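PDB 6JXG: beta-glucosidase from Chaetomella raphigera, which probably hydrolyses terminal, non-reducing beta-D-glucosyl residues with release of beta-D-glucose, as a secreted glycoside hydrolase family 3 enzyme of cellulose degradation. Local coordinates for residues A7-K12 / W292-Q297; G149-A154 / Q226-S231; L107-G112 / T143-A148. One frame throughout, in Å; residues are numbered along the deposited sequence.

How the interactions relate
Interactions 2 and 3 are set in the TIM-barrel-type domain of the family 3 hydrolases, with centres about 9 Å apart; the centre of interaction 1 lies about 13 Å from that of interaction 2, and this contact joins the N-terminal helix to the helix ending at Phe294. Gln297 NE2 gives a hydrogen bond of 3.0 Å to Gly149 O, and Tyr10 OH bonds to Gln226 O, so interaction 1 meets both strands of interaction 2 at their starts. In TIM barrels the active site lies at the other, C-terminal ends of the strands. Both segments of interaction 3 bond to strand 151-157 of interaction 2: Gly108 O takes Cys153 N at 3.0 Å, and Gln146 OE1 takes Ala152 N at 2.9 Å.

Interaction 1: residues A7-K12 / W292-Q297; sequences AAAYKK and WYFVGQ
Lys12 lies flat over one face of the Tyr293 ring: its CB stands 3.5 Å from the ring centroid and only 9° off the normal, a CH-pi contact made almost squarely. Further along the same chain, Lys12 CD reaches Tyr293 CD1 at 3.7 Å, so the aliphatic part of the lysine, rather than its charge, does the touching. One helical turn earlier Ala9 faces the other helix; its CB packs against Phe294 CB at 3.9 Å and meets the Phe294 ring at its edge, with Tyr293 CB slightly farther off. No direct hydrogen bond crosses the contact, but three waters do. Water 1 accepts from Lys12 NZ and donates to Tyr293 O at 2.8 Å; water 3 joins the same two atoms, its bond to Tyr293 O being weak. Water 2 sits between Lys12 O and Tyr293 OH, 3.0 Å from the hydroxyl. The lysine chain runs extended beyond CG, which takes its ammonium group past the ring to these waters. Tyr293 has CG anti to its carbonyl carbon (chi1 -73°), which stands the ring up beside helix 7-17, and Trp292 CE3 backs the face opposite Lys12. With an alanine here, the Lys12 methylenes would probably lose their aromatic platform, a gap would be likely between Lys12 and Trp292, and water 2 would be left without its phenol partner. Just after Phe294 the helix ends in a Schellman motif: Gly296, with positive phi, gives its N to Tyr293 O at 2.9 Å, while Gln297 N bonds to Trp292 O. Trp6 stacks with Phe294, Tyr10 leans on Thr286, Arg287 and Ala290, and Trp292 touches Gln151 of strand 151-157, so helix 278-294 lies between the N-terminal helix 7-17 and the barrel strand.

Interaction 2: residues G149-A154 / Q226-S231; sequences GVQACA and QGFVVS
Phe228 turns its ring edge to the end of the Gln151 side chain: one terminal atom of the amide lies near the ring plane, while the amide plane itself is inclined 79° to it. The phenylalanine CG sits between its own backbone N and carbonyl carbon (chi1 72°), and this first torsion carries the ring across to strand 151-157. Arg287, Ile288 and Ser291 of helix 278-294 pack on the same ring, and Ser291 also touches Gln151. Val229 points away and makes no contact with 149-154; its side chain touches Cys199 and its N bonds to Asp248 OD2. Val230 returns to the contact: CG1 meets Cys153 SG at 3.8 Å, an apolar touch between buried atoms. Here SG is anti to the backbone N of Cys153 (chi1 -176°), reaching over toward the valine. At Ser231, OG accepts from Met251 N. The backbones stay well apart, Cys153 CA lying 8.6 Å from Val230 CA, because strand 196-199 runs between them; it pairs with Ala154 through Ser196 and Met198. Side chains that meet over an intervening parallel strand, while Ala152 and Ala154 face helix 131-147 on the other side of the sheet, fit the curved sheet of a TIM-barrel-type domain with an inward-facing core.

Interaction 3: residues L107-G112 / T143-A148; sequences LGPVAG and TGMQDA
Met145 reaches from its helix with its thioether end against the Gly108-Pro109 peptide, the methyl CE lying 3.4 Å from Gly108 O. The sulfur SD lies 3.8 Å from Gly108 O and also touches Pro109 CD at 4.2 Å, and the proline and methionine side chains run past each other in opposite directions. Three torsions set this up. With CG anti to the carbonyl carbon (chi1 -74°), the chain leaves the helix toward 107-112; an extended second torsion (chi2 173°) carries SD straight outward; a bend at the last (chi3 75°) then folds the methyl onto the carbonyl oxygen rather than past it. The contact is van der Waals in kind and carries no hydrogen bond. The peptide before Pro109 is cis, which makes a sharp corner of the chain at this point. The buried oxygen beside the methyl already has a backbone hydrogen bond from strand 151-157. Pro109 further packs on Met138, Thr141 and Ile142. Helix 131-147 forms the crossover between the parallel neighbours 105-106 and 151-157, and Met145 touches helix 84-100 through Leu94, strand 151-157 through Ala152, and the loop after strand 105-106.

Interaction 1: residues A7-K12 / W292-Q297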
loop_
_atom_site.group_PDB
_atom_site.type_symbol
_atom_site.label_atom_id
_atom_site.label_comp_id
_atom_site.label_asym_id
_atom_site.label_seq_id
_atom_site.Cartn_x
_atom_site.Cartn_y
_atom_site.Cartn_z
ATOM N N ALA A 7 -18.258 15.873 -15.358
ATOM C CA ALA A 7 -18.940 17.033 -15.925
ATOM C C ALA A 7 -20.101 17.528 -15.042
ATOM O O ALA A 7 -20.170 18.710 -14.801
ATOM C CB ALA A 7 -19.367 16.769 -17.364
ATOM N N ALA A 8 -20.947 16.645 -14.522
ATOM C CA ALA A 8 -22.031 17.050 -13.619
ATOM C C ALA A 8 -21.524 17.640 -12.328
ATOM O O ALA A 8 -22.099 18.566 -11.838
ATOM C CB ALA A 8 -22.963 15.872 -13.316
ATOM N N ALA A 9 -20.407 17.110 -11.798
ATOM C CA ALA A 9 -19.743 17.668 -10.622
ATOM C C ALA A 9 -19.246 19.063 -10.834
ATOM O O ALA A 9 -19.345 19.897 -9.943
ATOM C CB ALA A 9 -18.594 16.731 -10.099
ATOM N N TYR A 10 -18.679 19.322 -12.005
ATOM C CA TYR A 10 -18.082 20.598 -12.289
ATOM C C TYR A 10 -19.197 21.661 -12.489
ATOM O O TYR A 10 -19.050 22.839 -12.082
ATOM C CB TYR A 10 -17.175 20.515 -13.527
ATOM C CG TYR A 10 -15.746 20.369 -13.125
ATOM C CD1 TYR A 10 -15.275 19.181 -12.577
ATOM C CD2 TYR A 10 -14.860 21.428 -13.240
ATOM C CE1 TYR A 10 -13.942 19.093 -12.139
ATOM C CE2 TYR A 10 -13.551 21.339 -12.813
ATOM C CZ TYR A 10 -13.103 20.170 -12.240
ATOM O OH TYR A 10 -11.738 20.066 -11.836
ATOM N N LYS A 11 -20.305 21.215 -13.043
ATOM C CA LYS A 11 -21.463 22.072 -13.210
ATOM C C LYS A 11 -21.961 22.550 -11.846
ATOM O O LYS A 11 -22.133 23.695 -11.655
ATOM C CB LYS A 11 -22.563 21.379 -13.991
ATOM C CG LYS A 11 -23.817 22.145 -14.027
ATOM C CD LYS A 11 -24.590 21.913 -15.276
ATOM C CE LYS A 11 -25.820 22.817 -15.389
ATOM N NZ LYS A 11 -27.018 22.070 -15.794
ATOM N N LYS A 12 -22.087 21.630 -10.905
ATOM C CA LYS A 12 -22.500 21.990 -9.560
ATOM C C LYS A 12 -21.436 22.887 -8.915
ATOM O O LYS A 12 -21.761 23.909 -8.354
ATOM C CB LYS A 12 -22.740 20.752 -8.725
ATOM C CG LYS A 12 -23.898 19.920 -9.283
ATOM C CD LYS A 12 -24.030 18.680 -8.453
ATOM C CE LYS A 12 -24.831 17.623 -9.185
ATOM N NZ LYS A 12 -24.733 16.356 -8.463
ATOM N N TRP A 292 -16.141 17.043 -3.856
ATOM C CA TRP A 292 -17.266 16.993 -2.896
ATOM C C TRP A 292 -18.571 16.528 -3.531
ATOM O O TRP A 292 -19.214 15.553 -3.059
ATOM C CB TRP A 292 -17.416 18.380 -2.239
ATOM C CG TRP A 292 -18.397 18.501 -1.108
ATOM C CD1 TRP A 292 -18.339 17.845 0.076
ATOM C CD2 TRP A 292 -19.527 19.383 -1.021
ATOM N NE1 TRP A 292 -19.372 18.236 0.885
ATOM C CE2 TRP A 292 -20.095 19.194 0.241
ATOM C CE3 TRP A 292 -20.049 20.381 -1.852
ATOM C CZ2 TRP A 292 -21.175 19.862 0.665
ATOM C CZ3 TRP A 292 -21.157 21.053 -1.415
ATOM C CH2 TRP A 292 -21.700 20.784 -0.155
ATOM N N TYR A 293 -18.932 17.202 -4.617
ATOM C CA TYR A 293 -20.132 16.841 -5.375
ATOM C C TYR A 293 -19.962 15.506 -6.069
ATOM O O TYR A 293 -20.910 14.735 -6.127
ATOM C CB TYR A 293 -20.443 17.871 -6.434
ATOM C CG TYR A 293 -20.993 19.170 -5.915
ATOM C CD1 TYR A 293 -22.204 19.186 -5.252
ATOM C CD2 TYR A 293 -20.343 20.372 -6.107
ATOM C CE1 TYR A 293 -22.745 20.334 -4.776
ATOM C CE2 TYR A 293 -20.906 21.568 -5.629
ATOM C CZ TYR A 293 -22.126 21.502 -4.966
ATOM O OH TYR A 293 -22.736 22.623 -4.414
ATOM N N PHE A 294 -18.756 15.232 -6.599
ATOM C CA PHE A 294 -18.504 13.980 -7.340
ATOM C C PHE A 294 -18.820 12.716 -6.553
ATOM O O PHE A 294 -19.489 11.841 -7.056
ATOM C CB PHE A 294 -17.051 13.912 -7.870
ATOM C CG PHE A 294 -16.781 12.687 -8.686
ATOM C CD1 PHE A 294 -16.319 11.521 -8.094
ATOM C CD2 PHE A 294 -17.076 12.679 -10.014
ATOM C CE1 PHE A 294 -16.123 10.345 -8.825
ATOM C CE2 PHE A 294 -16.821 11.543 -10.787
ATOM C CZ PHE A 294 -16.350 10.347 -10.154
ATOM N N VAL A 295 -18.395 12.647 -5.310
ATOM C CA VAL A 295 -18.772 11.534 -4.451
ATOM C C VAL A 295 -20.111 11.699 -3.702
ATOM O O VAL A 295 -20.437 10.819 -2.936
ATOM C CB VAL A 295 -17.649 11.101 -3.470
ATOM C CG1 VAL A 295 -16.313 11.048 -4.196
ATOM C CG2 VAL A 295 -17.535 11.986 -2.292
ATOM N N GLY A 296 -20.842 12.800 -3.945
ATOM C CA GLY A 296 -22.202 13.023 -3.420
ATOM C C GLY A 296 -22.281 13.440 -1.966
ATOM O O GLY A 296 -23.293 13.167 -1.294
ATOM N N GLN A 297 -21.284 14.133 -1.457
ATOM C CA GLN A 297 -21.294 14.477 -0.055
ATOM C C GLN A 297 -22.172 15.726 0.307
ATOM O O GLN A 297 -22.288 16.115 1.495
ATOM C CB GLN A 297 -19.897 14.707 0.485
ATOM C CG GLN A 297 -19.067 13.427 0.466
ATOM C CD GLN A 297 -17.706 13.592 1.034
ATOM O OE1 GLN A 297 -17.218 14.691 1.248
ATOM N NE2 GLN A 297 -17.066 12.483 1.247
HETATM O O HOH W 1 -23.602 15.487 -5.776
HETATM O O HOH W 2 -24.008 23.977 -6.749
HETATM O O HOH W 3 -22.109 15.326 -8.979
#

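Interaction 2: residues G149-A154 / Q226-S231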
loop_
_atom_site.group_PDB
_atom_site.type_symbol
_atom_site.label_atom_id
_atom_site.label_comp_id
_atom_site.label_asym_id
_atom_site.label_seq_id
_atom_site.Cartn_x
_atom_site.Cartn_y
_atom_site.Cartn_z
ATOM N N GLY A 149 -18.748 6.353 -0.196
ATOM C CA GLY A 149 -19.136 7.736 -0.116
ATOM C C GLY A 149 -18.089 8.707 0.459
ATOM O O GLY A 149 -18.382 9.920 0.587
ATOM N N VAL A 150 -16.871 8.206 0.772
ATOM C CA VAL A 150 -15.811 9.102 1.251
ATOM C C VAL A 150 -14.949 9.482 0.023
ATOM O O VAL A 150 -14.923 8.760 -1.008
ATOM C CB VAL A 150 -14.903 8.452 2.365
ATOM C CG1 VAL A 150 -13.944 7.439 1.762
ATOM C CG2 VAL A 150 -14.084 9.493 3.077
ATOM N N GLN A 151 -14.308 10.643 0.080
ATOM C CA GLN A 151 -13.289 11.026 -0.921
ATOM C C GLN A 151 -11.956 10.344 -0.529
ATOM O O GLN A 151 -11.516 10.440 0.621
ATOM C CB GLN A 151 -13.069 12.537 -0.907
ATOM C CG GLN A 151 -14.317 13.335 -1.272
ATOM C CD GLN A 151 -14.145 14.852 -1.205
ATOM O OE1 GLN A 151 -14.906 15.587 -0.477
ATOM N NE2 GLN A 151 -13.173 15.352 -1.924
ATOM N N ALA A 152 -11.347 9.619 -1.429
ATOM C CA ALA A 152 -10.038 9.069 -1.182
ATOM C C ALA A 152 -8.981 10.101 -1.592
ATOM O O ALA A 152 -9.267 11.112 -2.252
ATOM C CB ALA A 152 -9.848 7.767 -2.004
ATOM N N CYS A 153 -7.760 9.867 -1.126
ATOM C CA CYS A 153 -6.645 10.758 -1.292
ATOM C C CYS A 153 -5.412 9.875 -1.565
ATOM O O CYS A 153 -4.754 9.357 -0.637
ATOM C CB CYS A 153 -6.395 11.588 -0.027
ATOM S SG CYS A 153 -5.023 12.819 -0.286
ATOM N N ALA A 154 -5.043 9.782 -2.820
ATOM C CA ALA A 154 -3.820 9.128 -3.187
ATOM C C ALA A 154 -2.587 9.947 -2.771
ATOM O O ALA A 154 -2.392 11.109 -3.214
ATOM C CB ALA A 154 -3.783 8.865 -4.691
ATOM N N GLN A 226 -9.014 15.747 -12.416
ATOM C CA GLN A 226 -10.129 16.681 -12.206
ATOM C C GLN A 226 -10.385 17.055 -10.739
ATOM O O GLN A 226 -11.068 18.055 -10.494
ATOM C CB GLN A 226 -11.414 16.135 -12.818
ATOM C CG GLN A 226 -11.350 15.859 -14.314
ATOM C CD GLN A 226 -11.199 17.143 -15.074
ATOM O OE1 GLN A 226 -11.989 18.092 -14.875
ATOM N NE2 GLN A 226 -10.172 17.228 -15.915
ATOM N N GLY A 227 -9.789 16.321 -9.777
ATOM C CA GLY A 227 -9.853 16.668 -8.389
ATOM C C GLY A 227 -8.860 17.726 -7.914
ATOM O O GLY A 227 -8.334 18.568 -8.688
ATOM N N PHE A 228 -8.530 17.641 -6.643
ATOM C CA PHE A 228 -7.799 18.662 -5.985
ATOM C C PHE A 228 -6.553 18.057 -5.317
ATOM O O PHE A 228 -6.532 16.880 -4.969
ATOM C CB PHE A 228 -8.629 19.452 -5.002
ATOM C CG PHE A 228 -8.988 18.733 -3.783
ATOM C CD1 PHE A 228 -8.213 18.849 -2.626
ATOM C CD2 PHE A 228 -10.179 17.967 -3.743
ATOM C CE1 PHE A 228 -8.569 18.190 -1.479
ATOM C CE2 PHE A 228 -10.555 17.330 -2.590
ATOM C CZ PHE A 228 -9.778 17.451 -1.416
ATOM N N VAL A 229 -5.521 18.881 -5.253
ATOM C CA VAL A 229 -4.248 18.541 -4.585
ATOM C C VAL A 229 -4.157 19.175 -3.224
ATOM O O VAL A 229 -4.368 20.356 -3.074
ATOM C CB VAL A 229 -3.051 18.994 -5.456
ATOM C CG1 VAL A 229 -1.771 18.571 -4.743
ATOM C CG2 VAL A 229 -3.133 18.318 -6.831
ATOM N N VAL A 230 -3.847 18.355 -2.206
ATOM C CA VAL A 230 -3.715 18.799 -0.855
ATOM C C VAL A 230 -2.273 18.639 -0.395
ATOM O O VAL A 230 -1.579 17.709 -0.811
ATOM C CB VAL A 230 -4.728 18.104 0.018
ATOM C CG1 VAL A 230 -4.582 16.575 0.017
ATOM C CG2 VAL A 230 -4.652 18.662 1.419
ATOM N N SER A 231 -1.796 19.539 0.465
ATOM C CA SER A 231 -0.436 19.382 0.938
ATOM C C SER A 231 -0.293 18.325 1.956
ATOM O O SER A 231 -1.168 18.117 2.806
ATOM C CB SER A 231 0.134 20.697 1.469
ATOM O OG SER A 231 -0.535 21.078 2.646
#

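Interaction 3: residues L107-G112 / T143-A148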
loop_
_atom_site.group_PDB
_atom_site.type_symbol
_atom_site.label_atom_id
_atom_site.label_comp_id
_atom_site.label_asym_id
_atom_site.label_seq_id
_atom_site.Cartn_x
_atom_site.Cartn_y
_atom_site.Cartn_z
ATOM N N LEU A 107 -7.376 9.914 4.307
ATOM C CA LEU A 107 -6.047 10.186 3.743
ATOM C C LEU A 107 -5.347 8.867 3.392
ATOM O O LEU A 107 -4.445 8.409 4.118
ATOM C CB LEU A 107 -5.223 11.068 4.731
ATOM C CG LEU A 107 -5.873 12.454 4.938
ATOM C CD1 LEU A 107 -5.112 13.210 5.994
ATOM C CD2 LEU A 107 -5.989 13.273 3.653
ATOM N N GLY A 108 -5.814 8.237 2.318
ATOM C CA GLY A 108 -5.129 7.093 1.686
ATOM C C GLY A 108 -5.922 6.740 0.410
ATOM O O GLY A 108 -7.012 7.293 0.155
ATOM N N PRO A 109 -5.454 5.769 -0.359
ATOM C CA PRO A 109 -4.356 4.911 -0.104
ATOM C C PRO A 109 -2.991 5.480 -0.601
ATOM O O PRO A 109 -2.897 6.577 -1.047
ATOM C CB PRO A 109 -4.717 3.641 -0.845
ATOM C CG PRO A 109 -5.468 4.128 -2.093
ATOM C CD PRO A 109 -6.118 5.437 -1.628
ATOM N N VAL A 110 -1.943 4.692 -0.386
ATOM C CA VAL A 110 -0.578 5.132 -0.598
ATOM C C VAL A 110 0.037 4.530 -1.847
ATOM O O VAL A 110 0.295 3.315 -1.907
ATOM C CB VAL A 110 0.268 4.791 0.657
ATOM C CG1 VAL A 110 1.729 5.099 0.398
ATOM C CG2 VAL A 110 -0.226 5.547 1.911
ATOM N N ALA A 111 0.213 5.374 -2.864
ATOM C CA ALA A 111 0.966 5.046 -4.098
ATOM C C ALA A 111 2.440 5.424 -4.092
ATOM O O ALA A 111 3.171 5.025 -5.014
ATOM C CB ALA A 111 0.360 5.730 -5.297
ATOM N N GLY A 112 2.846 6.259 -3.134
ATOM C CA GLY A 112 4.230 6.816 -3.030
ATOM C C GLY A 112 4.491 6.975 -1.525
ATOM O O GLY A 112 3.824 7.741 -0.824
ATOM N N THR A 143 -11.829 2.676 -5.451
ATOM C CA THR A 143 -13.220 2.437 -5.926
ATOM C C THR A 143 -14.071 1.982 -4.726
ATOM O O THR A 143 -15.235 2.378 -4.601
ATOM C CB THR A 143 -13.254 1.424 -7.062
ATOM O OG1 THR A 143 -12.444 1.906 -8.141
ATOM C CG2 THR A 143 -14.670 1.253 -7.495
ATOM N N GLY A 144 -13.526 1.149 -3.870
ATOM C CA GLY A 144 -14.192 0.756 -2.656
ATOM C C GLY A 144 -14.528 1.926 -1.764
ATOM O O GLY A 144 -15.660 2.085 -1.278
ATOM N N MET A 145 -13.516 2.694 -1.430
ATOM C CA MET A 145 -13.677 3.819 -0.533
ATOM C C MET A 145 -14.744 4.801 -1.027
ATOM O O MET A 145 -15.661 5.206 -0.270
ATOM C CB MET A 145 -12.352 4.555 -0.414
ATOM C CG MET A 145 -11.313 3.840 0.429
ATOM S SD MET A 145 -9.664 4.608 0.398
ATOM C CE MET A 145 -9.880 6.046 1.447
ATOM N N GLN A 146 -14.609 5.170 -2.285
ATOM C CA GLN A 146 -15.501 6.161 -2.877
ATOM C C GLN A 146 -16.906 5.586 -3.175
ATOM O O GLN A 146 -17.904 6.315 -3.064
ATOM C CB GLN A 146 -14.854 6.832 -4.076
ATOM C CG GLN A 146 -13.541 7.506 -3.663
ATOM C CD GLN A 146 -12.975 8.511 -4.602
ATOM O OE1 GLN A 146 -12.073 9.284 -4.219
ATOM N NE2 GLN A 146 -13.396 8.490 -5.842
ATOM N N ASP A 147 -16.997 4.294 -3.434
ATOM C CA ASP A 147 -18.321 3.670 -3.496
ATOM C C ASP A 147 -19.045 3.811 -2.128
ATOM O O ASP A 147 -20.247 3.944 -2.137
ATOM C CB ASP A 147 -18.239 2.171 -3.884
ATOM C CG ASP A 147 -17.988 1.926 -5.345
ATOM O OD1 ASP A 147 -18.020 2.862 -6.174
ATOM O OD2 ASP A 147 -17.782 0.718 -5.674
ATOM N N ALA A 148 -18.325 3.789 -0.985
ATOM C CA ALA A 148 -18.881 4.011 0.345
ATOM C C ALA A 148 -19.225 5.421 0.621
ATOM O O ALA A 148 -19.803 5.691 1.641
ATOM C CB ALA A 148 -17.910 3.517 1.441
#